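Methylcobalamin\: coenzyme M methyltransferase (Methanosarcina mazei, PDB 4AY7) catalyses transfer of a methyl group from a methylated corrinoid to coenzyme M, a zinc-dependent step of methanogenesis. Local coordinates at residues G273-G278 / G316-L321. Numbering follows the deposited sequence.
Sequences GSAKKG and GGIDVL. With MG (magnesium ion), chain D.
With CG1 of Ile318 roughly anti to the backbone N (chi1 -150°) and CG2 between that N and the carbonyl carbon, a chi2 turn of 77° brings the terminal CD1 onto the methyl group of Ala275, while Lys276, its CG anti to the backbone N, sends its chain away from Gly316. CD1 of Ile318 meets CB of Ala275 at 3.8 Å, the apolar half of the contact; Ile318 also rests on Leu288 and Ala275 on Asn291, both of strand 287-292. The polar half is a CA-H...O contact, in which CA of Lys276 lies 3.4 Å from the carbonyl O of Gly316, with 133° at the hydrogen. Backbones come close here, the CA atoms of Lys276 and Gly316 being 4.3 Å apart, and no conventional hydrogen bond links the two segments. Each is shaped by its own helix end: Ser274 is the N-cap of helix 275-282, its OG accepting from N of Lys277 at 2.9 Å, whereas Gly317, with positive phi, forms the Schellman motif that follows helix 303-315. Beyond this turn Asp319 binds a magnesium ion through OD1 at 2.2 Å. Water 1, also a ligand of the metal, donates to O of Gly317 at 2.9 Å and so ties the turn to the ion. The other carboxylate oxygen, OD2, is held by a salt bridge from Lys279 and a hydrogen bond from N of Leu288, which help to fix the group's rotation. The start of helix 275-282 thus meets the Schellman turn leading into strand 320-323, within the alternating beta-alpha layout of this uroporphyrinogen decarboxylase-family TIM barrel.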
loop_
_atom_site.group_PDB
_atom_site.type_symbol
_atom_site.label_atom_id
_atom_site.label_comp_id
_atom_site.label_asym_id
_atom_site.label_seq_id
_atom_site.Cartn_x
_atom_site.Cartn_y
_atom_site.Cartn_z
ATOM N N GLY A 273 1.600 -17.611 -6.318
ATOM C CA GLY A 273 1.024 -18.421 -7.346
ATOM C C GLY A 273 0.247 -17.540 -8.259
ATOM O O GLY A 273 0.429 -16.327 -8.259
ATOM N N SER A 274 -0.596 -18.178 -9.083
ATOM C CA SER A 274 -1.292 -17.482 -10.125
ATOM C C SER A 274 -2.450 -16.652 -9.609
ATOM O O SER A 274 -3.003 -16.906 -8.549
ATOM C CB SER A 274 -1.846 -18.520 -11.084
ATOM O OG SER A 274 -2.896 -19.286 -10.456
ATOM N N ALA A 275 -2.824 -15.650 -10.359
ATOM C CA ALA A 275 -4.029 -14.928 -10.018
ATOM C C ALA A 275 -5.262 -15.909 -9.954
ATOM O O ALA A 275 -6.122 -15.817 -9.039
ATOM C CB ALA A 275 -4.269 -13.824 -11.056
ATOM N N LYS A 276 -5.330 -16.860 -10.876
ATOM C CA LYS A 276 -6.404 -17.814 -10.919
ATOM C C LYS A 276 -6.495 -18.571 -9.580
ATOM O O LYS A 276 -7.596 -18.709 -9.016
ATOM C CB LYS A 276 -6.204 -18.748 -12.109
ATOM C CG LYS A 276 -7.311 -19.812 -12.260
ATOM C CD LYS A 276 -6.818 -20.950 -13.147
ATOM C CE LYS A 276 -7.564 -22.274 -12.886
ATOM N NZ LYS A 276 -6.751 -23.283 -12.106
ATOM N N LYS A 277 -5.335 -18.919 -9.022
ATOM C CA LYS A 277 -5.319 -19.686 -7.830
ATOM C C LYS A 277 -5.776 -18.768 -6.665
ATOM O O LYS A 277 -6.656 -19.146 -5.808
ATOM C CB LYS A 277 -3.945 -20.275 -7.580
ATOM C CG LYS A 277 -3.837 -20.946 -6.230
ATOM C CD LYS A 277 -2.404 -21.377 -5.898
ATOM C CE LYS A 277 -2.463 -22.666 -5.035
ATOM N NZ LYS A 277 -1.278 -22.967 -4.171
ATOM N N GLY A 278 -5.207 -17.564 -6.617
ATOM C CA GLY A 278 -5.626 -16.613 -5.600
ATOM C C GLY A 278 -7.137 -16.368 -5.599
ATOM O O GLY A 278 -7.777 -16.284 -4.510
ATOM N N GLY A 316 -6.453 -14.804 -15.822
ATOM C CA GLY A 316 -6.625 -15.458 -14.554
ATOM C C GLY A 316 -7.667 -14.794 -13.712
ATOM O O GLY A 316 -8.012 -15.306 -12.627
ATOM N N GLY A 317 -8.141 -13.647 -14.150
ATOM C CA GLY A 317 -9.206 -12.928 -13.470
ATOM C C GLY A 317 -8.862 -11.848 -12.451
ATOM O O GLY A 317 -9.719 -11.462 -11.623
ATOM N N ILE A 318 -7.609 -11.361 -12.459
ATOM C CA ILE A 318 -7.239 -10.237 -11.624
ATOM C C ILE A 318 -8.236 -9.110 -11.780
ATOM O O ILE A 318 -8.773 -8.896 -12.866
ATOM C CB ILE A 318 -5.804 -9.768 -11.979
ATOM C CG1 ILE A 318 -5.155 -9.186 -10.751
ATOM C CG2 ILE A 318 -5.769 -8.763 -13.170
ATOM C CD1 ILE A 318 -4.671 -10.244 -9.739
ATOM N N ASP A 319 -8.559 -8.440 -10.679
ATOM C CA ASP A 319 -9.535 -7.400 -10.682
ATOM C C ASP A 319 -8.999 -6.038 -11.014
ATOM O O ASP A 319 -9.704 -5.189 -11.577
ATOM C CB ASP A 319 -10.284 -7.429 -9.370
ATOM C CG ASP A 319 -10.943 -8.767 -9.131
ATOM O OD1 ASP A 319 -11.868 -9.058 -9.902
ATOM O OD2 ASP A 319 -10.513 -9.584 -8.292
ATOM N N VAL A 320 -7.789 -5.789 -10.570
ATOM C CA VAL A 320 -7.029 -4.572 -10.820
ATOM C C VAL A 320 -5.592 -4.993 -11.169
ATOM O O VAL A 320 -4.924 -5.671 -10.356
ATOM C CB VAL A 320 -6.972 -3.614 -9.627
ATOM C CG1 VAL A 320 -5.954 -2.489 -9.908
ATOM C CG2 VAL A 320 -8.390 -3.040 -9.279
ATOM N N LEU A 321 -5.178 -4.699 -12.387
ATOM C CA LEU A 321 -3.829 -5.131 -12.841
ATOM C C LEU A 321 -2.820 -4.167 -12.242
ATOM O O LEU A 321 -2.956 -2.919 -12.373
ATOM C CB LEU A 321 -3.717 -5.120 -14.329
ATOM C CG LEU A 321 -2.381 -5.454 -14.999
ATOM C CD1 LEU A 321 -2.002 -6.859 -14.577
ATOM C CD2 LEU A 321 -2.315 -5.258 -16.519
HETATM MG MG MG D . -13.459 -9.898 -11.152
HETATM O O HOH W 1 -12.482 -11.288 -12.360
HETATM O O HOH W 2 -13.662 -8.289 -12.369
#